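Local coordinates for succinylglutamate desuccinylase (Chromobacterium violaceum, PDB 1YW4), which probably hydrolyses N-succinyl-L-glutamate to succinate and glutamate, the last step of arginine breakdown by the AST pathway, using one zinc ion per subunit, at residues L50-V55 against N196-F201; Y103-L108 against A126-L131; E134-A139 against C206-F211. All coordinates share one frame; numbering follows the deposited sequence.

Contact 1 of 3, residues L50-V55 against N196-F201; sequences LLSCGV and NTFSYF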
loop_
_atom_site.group_PDB
_atom_site.type_symbol
_atom_site.label_atom_id
_atom_site.label_comp_id
_atom_site.label_asym_id
_atom_site.label_seq_id
_atom_site.Cartn_x
_atom_site.Cartn_y
_atom_site.Cartn_z
ATOM N N LEU A 50 -20.226 -9.384 21.161
ATOM C CA LEU A 50 -21.391 -8.665 20.656
ATOM C C LEU A 50 -21.670 -9.167 19.245
ATOM O O LEU A 50 -20.821 -9.045 18.364
ATOM C CB LEU A 50 -21.126 -7.156 20.608
ATOM C CG LEU A 50 -22.198 -6.316 19.894
ATOM C CD1 LEU A 50 -23.544 -6.563 20.549
ATOM C CD2 LEU A 50 -21.842 -4.828 19.951
ATOM N N LEU A 51 -22.838 -9.761 19.038
ATOM C CA LEU A 51 -23.217 -10.229 17.713
ATOM C C LEU A 51 -24.437 -9.417 17.284
ATOM O O LEU A 51 -25.485 -9.451 17.932
ATOM C CB LEU A 51 -23.593 -11.710 17.724
ATOM C CG LEU A 51 -22.571 -12.740 18.246
ATOM C CD1 LEU A 51 -23.177 -14.141 18.115
ATOM C CD2 LEU A 51 -21.270 -12.647 17.467
ATOM N N SER A 52 -24.294 -8.671 16.204
ATOM C CA SER A 52 -25.417 -7.901 15.717
ATOM C C SER A 52 -25.760 -8.432 14.329
ATOM O O SER A 52 -24.875 -8.793 13.550
ATOM C CB SER A 52 -25.074 -6.407 15.683
ATOM O OG SER A 52 -23.920 -6.147 14.907
ATOM N N CYS A 53 -27.054 -8.530 14.046
ATOM C CA CYS A 53 -27.517 -9.020 12.755
ATOM C C CYS A 53 -28.786 -8.276 12.401
ATOM O O CYS A 53 -29.394 -7.647 13.262
ATOM C CB CYS A 53 -27.796 -10.525 12.816
ATOM S SG CYS A 53 -28.982 -11.030 14.075
ATOM N N GLY A 54 -29.188 -8.325 11.137
ATOM C CA GLY A 54 -30.399 -7.624 10.770
ATOM C C GLY A 54 -30.255 -6.111 10.786
ATOM O O GLY A 54 -31.251 -5.411 10.944
ATOM N N VAL A 55 -29.030 -5.597 10.677
ATOM C CA VAL A 55 -28.848 -4.147 10.602
ATOM C C VAL A 55 -29.633 -3.784 9.339
ATOM O O VAL A 55 -30.275 -2.730 9.259
ATOM C CB VAL A 55 -27.353 -3.765 10.445
ATOM C CG1 VAL A 55 -27.219 -2.340 9.914
ATOM C CG2 VAL A 55 -26.654 -3.861 11.807
ATOM N N ASN A 196 -19.571 5.507 9.217
ATOM C CA ASN A 196 -20.730 5.566 10.095
ATOM C C ASN A 196 -21.365 4.204 10.252
ATOM O O ASN A 196 -22.588 4.072 10.283
ATOM C CB ASN A 196 -21.729 6.578 9.543
ATOM C CG ASN A 196 -21.128 7.954 9.443
ATOM O OD1 ASN A 196 -20.474 8.401 10.379
ATOM N ND2 ASN A 196 -21.337 8.631 8.319
ATOM N N THR A 197 -20.506 3.193 10.365
ATOM C CA THR A 197 -20.938 1.809 10.522
ATOM C C THR A 197 -20.903 1.372 11.980
ATOM O O THR A 197 -20.217 1.963 12.810
ATOM C CB THR A 197 -20.042 0.864 9.731
ATOM O OG1 THR A 197 -18.692 1.026 10.171
ATOM C CG2 THR A 197 -20.128 1.165 8.247
ATOM N N PHE A 198 -21.650 0.324 12.290
ATOM C CA PHE A 198 -21.701 -0.159 13.650
ATOM C C PHE A 198 -20.331 -0.682 14.087
ATOM O O PHE A 198 -19.897 -0.425 15.209
ATOM C CB PHE A 198 -22.769 -1.255 13.766
ATOM C CG PHE A 198 -23.221 -1.523 15.178
ATOM C CD1 PHE A 198 -22.961 -0.606 16.198
ATOM C CD2 PHE A 198 -23.913 -2.695 15.490
ATOM C CE1 PHE A 198 -23.382 -0.849 17.510
ATOM C CE2 PHE A 198 -24.338 -2.945 16.797
ATOM C CZ PHE A 198 -24.067 -2.018 17.811
ATOM N N SER A 199 -19.639 -1.398 13.201
ATOM C CA SER A 199 -18.328 -1.940 13.555
ATOM C C SER A 199 -17.287 -0.837 13.796
ATOM O O SER A 199 -16.348 -1.018 14.573
ATOM C CB SER A 199 -17.823 -2.924 12.488
ATOM O OG SER A 199 -17.541 -2.277 11.267
ATOM N N TYR A 200 -17.434 0.300 13.125
ATOM C CA TYR A 200 -16.498 1.393 13.347
ATOM C C TYR A 200 -16.782 1.964 14.740
ATOM O O TYR A 200 -15.862 2.176 15.532
ATOM C CB TYR A 200 -16.678 2.499 12.305
ATOM C CG TYR A 200 -15.783 3.683 12.578
ATOM C CD1 TYR A 200 -14.403 3.569 12.459
ATOM C CD2 TYR A 200 -16.310 4.894 13.023
ATOM C CE1 TYR A 200 -13.567 4.624 12.781
ATOM C CE2 TYR A 200 -15.487 5.959 13.348
ATOM C CZ TYR A 200 -14.115 5.815 13.225
ATOM O OH TYR A 200 -13.282 6.854 13.546
ATOM N N PHE A 201 -18.062 2.201 15.032
ATOM C CA PHE A 201 -18.465 2.748 16.328
ATOM C C PHE A 201 -17.912 1.943 17.497
ATOM O O PHE A 201 -17.305 2.506 18.411
ATOM C CB PHE A 201 -19.995 2.811 16.456
ATOM C CG PHE A 201 -20.463 3.191 17.840
ATOM C CD1 PHE A 201 -20.338 4.505 18.298
ATOM C CD2 PHE A 201 -20.941 2.218 18.718
ATOM C CE1 PHE A 201 -20.676 4.844 19.612
ATOM C CE2 PHE A 201 -21.281 2.546 20.035
ATOM C CZ PHE A 201 -21.147 3.861 20.483
#
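Ser52 OG is hydrogen-bonded to Asp147 OD1 on the neighbouring strand and packs against the ring of Phe198, 3.5 Å from Phe198 CD2. The hydroxyl sits between the backbone N and the carbonyl carbon of its own residue (chi1 56°), a turn that sets OG beside CD2 of the Phe198 ring. Ser52 CB already lies near the ring, 3.7 Å from Phe198 CE2. Ser52 OG and Leu50 CD2 both meet the ring obliquely.

Leu50, two residues back on strand 48-53, comes to the far end of the ring. Its CD2 is 4.2 Å from Phe198 CZ, and the two side chains reach toward each other from opposite directions. With CG anti to the backbone N (chi1 -162°), the Phe198 ring projects from the first turn of helix 198-205 to the strand. Phe109 stacks on this ring, and His145 meets it edge-to-face. Ala132 and Met87 also touch it.

Thr197 is the N-cap residue of the helix, and its OG1 accepts from Tyr200 N at 3.3 Å with an angle of 143°. Phe198 N is bonded instead to the side-chain oxygen Asn106 OD1.

All three touching residues are buried. The Ser52 side chain is about 10 Å from the bound zinc and about 6 Å from that of the zinc ligand His149. This is a helix packed on the parallel strands 48-53 and 143-151 of the zinc-dependent AspA/AstE catalytic domain, near its metal site.

Contact 2 of 3, residues Y103-L108 against A126-L131; sequences YDMNRL and AELETL
The loop 103-108, with a short 3-10 turn that includes Met105, passes helix 120-137 at a distance, and the nearest CA atoms, those of Leu108 and Ala126, are 8.3 Å apart. In this AspA/AstE catalytic domain the loop lies next to the zinc site. Met105, present as selenomethionine, makes the apolar contact. Its CG is anti to the backbone N (chi1 -174°), and the chain runs out nearly straight before bending at its end (chi3 -74°). The selenium comes to 4.0 Å from Leu128 CD1. The two side chains cross at about a right angle, and one methyl branch of Leu128 does the touching. Leu128 also rests on Met87 and Cys36, while Met105 touches Glu121 and Arg124 earlier on the same helix.

The second approach is polar but is not a bond. Leu108 O and Glu129 OE2 are 4.3 Å apart, and each has its own partner. The carboxylate oxygen accepts from Gly111 N, and the carbonyl oxygen is bonded to His113 ND1. The Glu129 side chain starts off to one side of the loop, but its end swings closer. The Leu108 side chain is buried against Ser122 and Ala125.

The turn is closed by the backbone bond from Leu108 N to Met105 O, 2.8 Å long. Asp104, just before the turn, is a second-shell residue of the metal: its OD1 is hydrogen-bonded to NE2 of the zinc ligand His56. The same oxygen, Asp104 OD1, takes a weak bond from Asn106 N, 2.8 Å long and bent to 130°.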
loop_
_atom_site.group_PDB
_atom_site.type_symbol
_atom_site.label_atom_id
_atom_site.label_comp_id
_atom_site.label_asym_id
_atom_site.label_seq_id
_atom_site.Cartn_x
_atom_site.Cartn_y
_atom_site.Cartn_z
ATOM N N TYR A 103 -33.942 5.220 6.132
ATOM C CA TYR A 103 -32.515 5.461 5.953
ATOM C C TYR A 103 -31.693 4.230 6.364
ATOM O O TYR A 103 -32.031 3.543 7.332
ATOM C CB TYR A 103 -32.126 6.665 6.810
ATOM C CG TYR A 103 -30.904 7.424 6.358
ATOM C CD1 TYR A 103 -29.623 6.986 6.691
ATOM C CD2 TYR A 103 -31.030 8.618 5.640
ATOM C CE1 TYR A 103 -28.493 7.722 6.332
ATOM C CE2 TYR A 103 -29.908 9.361 5.274
ATOM C CZ TYR A 103 -28.645 8.907 5.629
ATOM O OH TYR A 103 -27.538 9.655 5.314
ATOM N N ASP A 104 -30.626 3.966 5.616
ATOM C CA ASP A 104 -29.722 2.844 5.872
ATOM C C ASP A 104 -29.144 2.986 7.285
ATOM O O ASP A 104 -28.356 3.899 7.552
ATOM C CB ASP A 104 -28.581 2.855 4.839
ATOM C CG ASP A 104 -27.679 1.628 4.930
ATOM O OD1 ASP A 104 -27.455 1.116 6.047
ATOM O OD2 ASP A 104 -27.169 1.188 3.877
HETATM N N MSE A 105 -29.528 2.087 8.184
HETATM C CA MSE A 105 -29.039 2.162 9.551
HETATM C C MSE A 105 -27.529 2.060 9.633
HETATM O O MSE A 105 -26.915 2.675 10.506
HETATM C CB MSE A 105 -29.680 1.081 10.422
HETATM C CG MSE A 105 -29.313 1.186 11.906
HETATM SE SE MSE A 105 -30.421 0.045 13.010
HETATM C CE MSE A 105 -32.036 1.098 12.939
ATOM N N ASN A 106 -26.904 1.306 8.735
ATOM C CA ASN A 106 -25.458 1.223 8.831
ATOM C C ASN A 106 -24.766 2.455 8.280
ATOM O O ASN A 106 -23.587 2.430 7.932
ATOM C CB ASN A 106 -24.901 -0.043 8.190
ATOM C CG ASN A 106 -23.754 -0.619 9.006
ATOM O OD1 ASN A 106 -23.669 -0.363 10.209
ATOM N ND2 ASN A 106 -22.882 -1.396 8.374
ATOM N N ARG A 107 -25.530 3.534 8.200
ATOM C CA ARG A 107 -25.004 4.820 7.777
ATOM C C ARG A 107 -25.394 5.795 8.893
ATOM O O ARG A 107 -25.140 6.995 8.796
ATOM C CB ARG A 107 -25.634 5.270 6.459
ATOM C CG ARG A 107 -25.167 4.514 5.231
ATOM C CD ARG A 107 -25.764 5.133 3.983
ATOM N NE ARG A 107 -25.445 6.561 3.901
ATOM C CZ ARG A 107 -26.071 7.425 3.107
ATOM N NH1 ARG A 107 -25.713 8.703 3.100
ATOM N NH2 ARG A 107 -27.062 7.009 2.326
ATOM N N LEU A 108 -26.014 5.274 9.952
ATOM C CA LEU A 108 -26.450 6.120 11.067
ATOM C C LEU A 108 -25.682 5.962 12.380
ATOM O O LEU A 108 -26.026 6.596 13.386
ATOM C CB LEU A 108 -27.939 5.909 11.328
ATOM C CG LEU A 108 -28.878 6.425 10.231
ATOM C CD1 LEU A 108 -30.301 6.014 10.558
ATOM C CD2 LEU A 108 -28.768 7.955 10.125
ATOM N N ALA A 126 -29.002 5.088 17.902
ATOM C CA ALA A 126 -28.449 5.690 19.120
ATOM C C ALA A 126 -28.622 4.769 20.326
ATOM O O ALA A 126 -27.743 4.669 21.182
ATOM C CB ALA A 126 -29.117 7.052 19.397
ATOM N N GLU A 127 -29.757 4.083 20.374
ATOM C CA GLU A 127 -30.028 3.152 21.462
ATOM C C GLU A 127 -29.031 1.988 21.410
ATOM O O GLU A 127 -28.497 1.565 22.439
ATOM C CB GLU A 127 -31.463 2.634 21.349
ATOM C CG GLU A 127 -31.821 1.547 22.350
ATOM C CD GLU A 127 -33.261 1.109 22.228
ATOM O OE1 GLU A 127 -33.628 0.508 21.200
ATOM O OE2 GLU A 127 -34.037 1.367 23.161
ATOM N N LEU A 128 -28.776 1.481 20.208
ATOM C CA LEU A 128 -27.850 0.366 20.029
ATOM C C LEU A 128 -26.415 0.762 20.388
ATOM O O LEU A 128 -25.654 -0.055 20.925
ATOM C CB LEU A 128 -27.922 -0.150 18.586
ATOM C CG LEU A 128 -29.269 -0.748 18.133
ATOM C CD1 LEU A 128 -29.158 -1.150 16.667
ATOM C CD2 LEU A 128 -29.658 -1.959 18.993
ATOM N N GLU A 129 -26.039 2.000 20.069
ATOM C CA GLU A 129 -24.700 2.504 20.395
ATOM C C GLU A 129 -24.548 2.510 21.912
ATOM O O GLU A 129 -23.584 1.989 22.469
ATOM C CB GLU A 129 -24.507 3.948 19.888
ATOM C CG GLU A 129 -24.525 4.128 18.373
ATOM C CD GLU A 129 -24.016 5.496 17.936
ATOM O OE1 GLU A 129 -24.079 6.443 18.748
ATOM O OE2 GLU A 129 -23.559 5.631 16.780
ATOM N N THR A 130 -25.526 3.099 22.583
ATOM C CA THR A 130 -25.499 3.190 24.039
ATOM C C THR A 130 -25.423 1.810 24.699
ATOM O O THR A 130 -24.590 1.586 25.573
ATOM C CB THR A 130 -26.739 3.948 24.540
ATOM O OG1 THR A 130 -26.750 5.259 23.959
ATOM C CG2 THR A 130 -26.727 4.064 26.052
ATOM N N LEU A 131 -26.298 0.894 24.286
ATOM C CA LEU A 131 -26.298 -0.457 24.830
ATOM C C LEU A 131 -24.940 -1.132 24.629
ATOM O O LEU A 131 -24.407 -1.738 25.550
ATOM C CB LEU A 131 -27.406 -1.291 24.181
ATOM C CG LEU A 131 -28.816 -1.170 24.783
ATOM C CD1 LEU A 131 -29.197 0.288 24.941
ATOM C CD2 LEU A 131 -29.838 -1.891 23.883
#

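Contact 3 of 3, residues E134-A139 against C206-F211; sequences EFFAGA and CEADAF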
loop_
_atom_site.group_PDB
_atom_site.type_symbol
_atom_site.label_atom_id
_atom_site.label_comp_id
_atom_site.label_asym_id
_atom_site.label_seq_id
_atom_site.Cartn_x
_atom_site.Cartn_y
_atom_site.Cartn_z
ATOM N N GLU A 134 -22.351 0.438 26.990
ATOM C CA GLU A 134 -22.499 -0.010 28.373
ATOM C C GLU A 134 -22.082 -1.470 28.519
ATOM O O GLU A 134 -21.519 -1.868 29.536
ATOM C CB GLU A 134 -23.943 0.181 28.845
ATOM C CG GLU A 134 -24.428 1.620 28.738
ATOM C CD GLU A 134 -25.869 1.798 29.206
ATOM O OE1 GLU A 134 -26.660 0.834 29.104
ATOM O OE2 GLU A 134 -26.216 2.909 29.666
ATOM N N PHE A 135 -22.351 -2.264 27.489
ATOM C CA PHE A 135 -21.983 -3.670 27.506
ATOM C C PHE A 135 -20.471 -3.847 27.553
ATOM O O PHE A 135 -19.948 -4.615 28.361
ATOM C CB PHE A 135 -22.506 -4.373 26.253
ATOM C CG PHE A 135 -22.102 -5.816 26.156
ATOM C CD1 PHE A 135 -22.633 -6.757 27.030
ATOM C CD2 PHE A 135 -21.231 -6.244 25.156
ATOM C CE1 PHE A 135 -22.312 -8.106 26.908
ATOM C CE2 PHE A 135 -20.900 -7.590 25.023
ATOM C CZ PHE A 135 -21.445 -8.524 25.903
ATOM N N PHE A 136 -19.767 -3.151 26.674
ATOM C CA PHE A 136 -18.328 -3.296 26.642
ATOM C C PHE A 136 -17.609 -2.614 27.792
ATOM O O PHE A 136 -16.496 -3.001 28.148
ATOM C CB PHE A 136 -17.769 -2.811 25.308
ATOM C CG PHE A 136 -17.958 -3.791 24.182
ATOM C CD1 PHE A 136 -17.508 -5.106 24.297
ATOM C CD2 PHE A 136 -18.557 -3.390 22.994
ATOM C CE1 PHE A 136 -17.648 -6.005 23.246
ATOM C CE2 PHE A 136 -18.699 -4.279 21.940
ATOM C CZ PHE A 136 -18.246 -5.588 22.063
ATOM N N ALA A 137 -18.240 -1.607 28.379
ATOM C CA ALA A 137 -17.627 -0.900 29.493
ATOM C C ALA A 137 -17.435 -1.864 30.668
ATOM O O ALA A 137 -16.517 -1.699 31.474
ATOM C CB ALA A 137 -18.507 0.280 29.905
ATOM N N GLY A 138 -18.300 -2.872 30.749
ATOM C CA GLY A 138 -18.219 -3.848 31.822
ATOM C C GLY A 138 -17.293 -5.006 31.514
ATOM O O GLY A 138 -17.070 -5.880 32.352
ATOM N N ALA A 139 -16.740 -5.013 30.309
ATOM C CA ALA A 139 -15.842 -6.083 29.893
ATOM C C ALA A 139 -14.477 -6.005 30.578
ATOM O O ALA A 139 -13.889 -4.931 30.691
ATOM C CB ALA A 139 -15.665 -6.045 28.381
ATOM N N CYS A 206 -15.874 2.111 21.654
ATOM C CA CYS A 206 -15.771 1.101 22.697
ATOM C C CYS A 206 -14.414 0.429 22.635
ATOM O O CYS A 206 -14.118 -0.462 23.429
ATOM C CB CYS A 206 -16.871 0.055 22.522
ATOM S SG CYS A 206 -18.529 0.747 22.376
ATOM N N GLU A 207 -13.597 0.885 21.690
ATOM C CA GLU A 207 -12.265 0.351 21.450
ATOM C C GLU A 207 -12.240 -1.170 21.519
ATOM O O GLU A 207 -11.425 -1.766 22.216
ATOM C CB GLU A 207 -11.231 0.970 22.414
ATOM C CG GLU A 207 -11.475 0.744 23.886
ATOM C CD GLU A 207 -10.455 1.457 24.772
ATOM O OE1 GLU A 207 -10.449 1.191 25.991
ATOM O OE2 GLU A 207 -9.668 2.282 24.251
ATOM N N ALA A 208 -13.146 -1.802 20.781
ATOM C CA ALA A 208 -13.199 -3.256 20.756
ATOM C C ALA A 208 -12.721 -3.765 19.406
ATOM O O ALA A 208 -12.526 -2.986 18.472
ATOM C CB ALA A 208 -14.617 -3.736 21.026
ATOM N N ASP A 209 -12.507 -5.070 19.312
ATOM C CA ASP A 209 -12.087 -5.675 18.056
ATOM C C ASP A 209 -13.379 -5.967 17.314
ATOM O O ASP A 209 -14.023 -6.985 17.538
ATOM C CB ASP A 209 -11.300 -6.949 18.329
ATOM C CG ASP A 209 -10.001 -6.665 19.053
ATOM O OD1 ASP A 209 -9.198 -5.875 18.525
ATOM O OD2 ASP A 209 -9.792 -7.219 20.145
ATOM N N ALA A 210 -13.757 -5.044 16.441
ATOM C CA ALA A 210 -15.007 -5.153 15.706
ATOM C C ALA A 210 -14.819 -5.325 14.204
ATOM O O ALA A 210 -13.905 -4.752 13.611
ATOM C CB ALA A 210 -15.851 -3.918 15.990
ATOM N N PHE A 211 -15.693 -6.116 13.595
ATOM C CA PHE A 211 -15.619 -6.345 12.163
ATOM C C PHE A 211 -17.015 -6.438 11.543
ATOM O O PHE A 211 -17.975 -6.819 12.205
ATOM C CB PHE A 211 -14.871 -7.657 11.862
ATOM C CG PHE A 211 -13.588 -7.829 12.636
ATOM C CD1 PHE A 211 -13.603 -8.345 13.926
ATOM C CD2 PHE A 211 -12.369 -7.456 12.083
ATOM C CE1 PHE A 211 -12.424 -8.487 14.659
ATOM C CE2 PHE A 211 -11.180 -7.593 12.810
ATOM C CZ PHE A 211 -11.214 -8.110 14.101
#
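Phe136 is packed tightly on both faces of its ring. Ala208 CB sits over the centre of one face in a CH-pi contact, 4.2 Å from the centroid of the Phe136 ring and only 9° off the ring normal. Phe135 CD2 lies over the centre of the opposite face, 3.9 Å above the plane. Cys206 approaches obliquely, with its CB 3.9 Å from Phe136 CD2 and its SG 4.2 Å from the same atom. The Phe136 ring is swung beside its backbone N, anti to the carbonyl carbon (chi1 -78°), which directs it at Cys206 and Ala208. Lys143 touches it as well.

The contact joins the C-terminal end of helix 120-137 to the turn between helix 198-205 and strand 209-215, all parts of the alpha/beta catalytic domain. It lies away from the zinc site.

The outer side is loose. Glu134 and Ala137 are exposed and make no contact with 206-211. Glu207, the first residue after helix 198-205 to leave helical geometry, has a positive phi of 42°. It is exposed too, and its CB points away from 134-139.

Overall arrangement
From the N terminus, strand 48-53 comes first. Contact 1 opens there and closes only at helix 198-205, a long loop. Contact 2 lies wholly within that span and closes a short loop. The two meet at Asn106 OD1 and Phe198 N. Contact 3 opens after contact 2 has closed and ends at residues 206-211, past the close of contact 1. Contacts 1 and 3 therefore cross. They touch, among other places, at Leu50 CB and Phe136 CZ. Contact 1 ties helix 198-205 to strand 48-53, contact 2 the loop near the zinc site to helix 120-137, and contact 3 the end of that helix to the turn before strand 209-215.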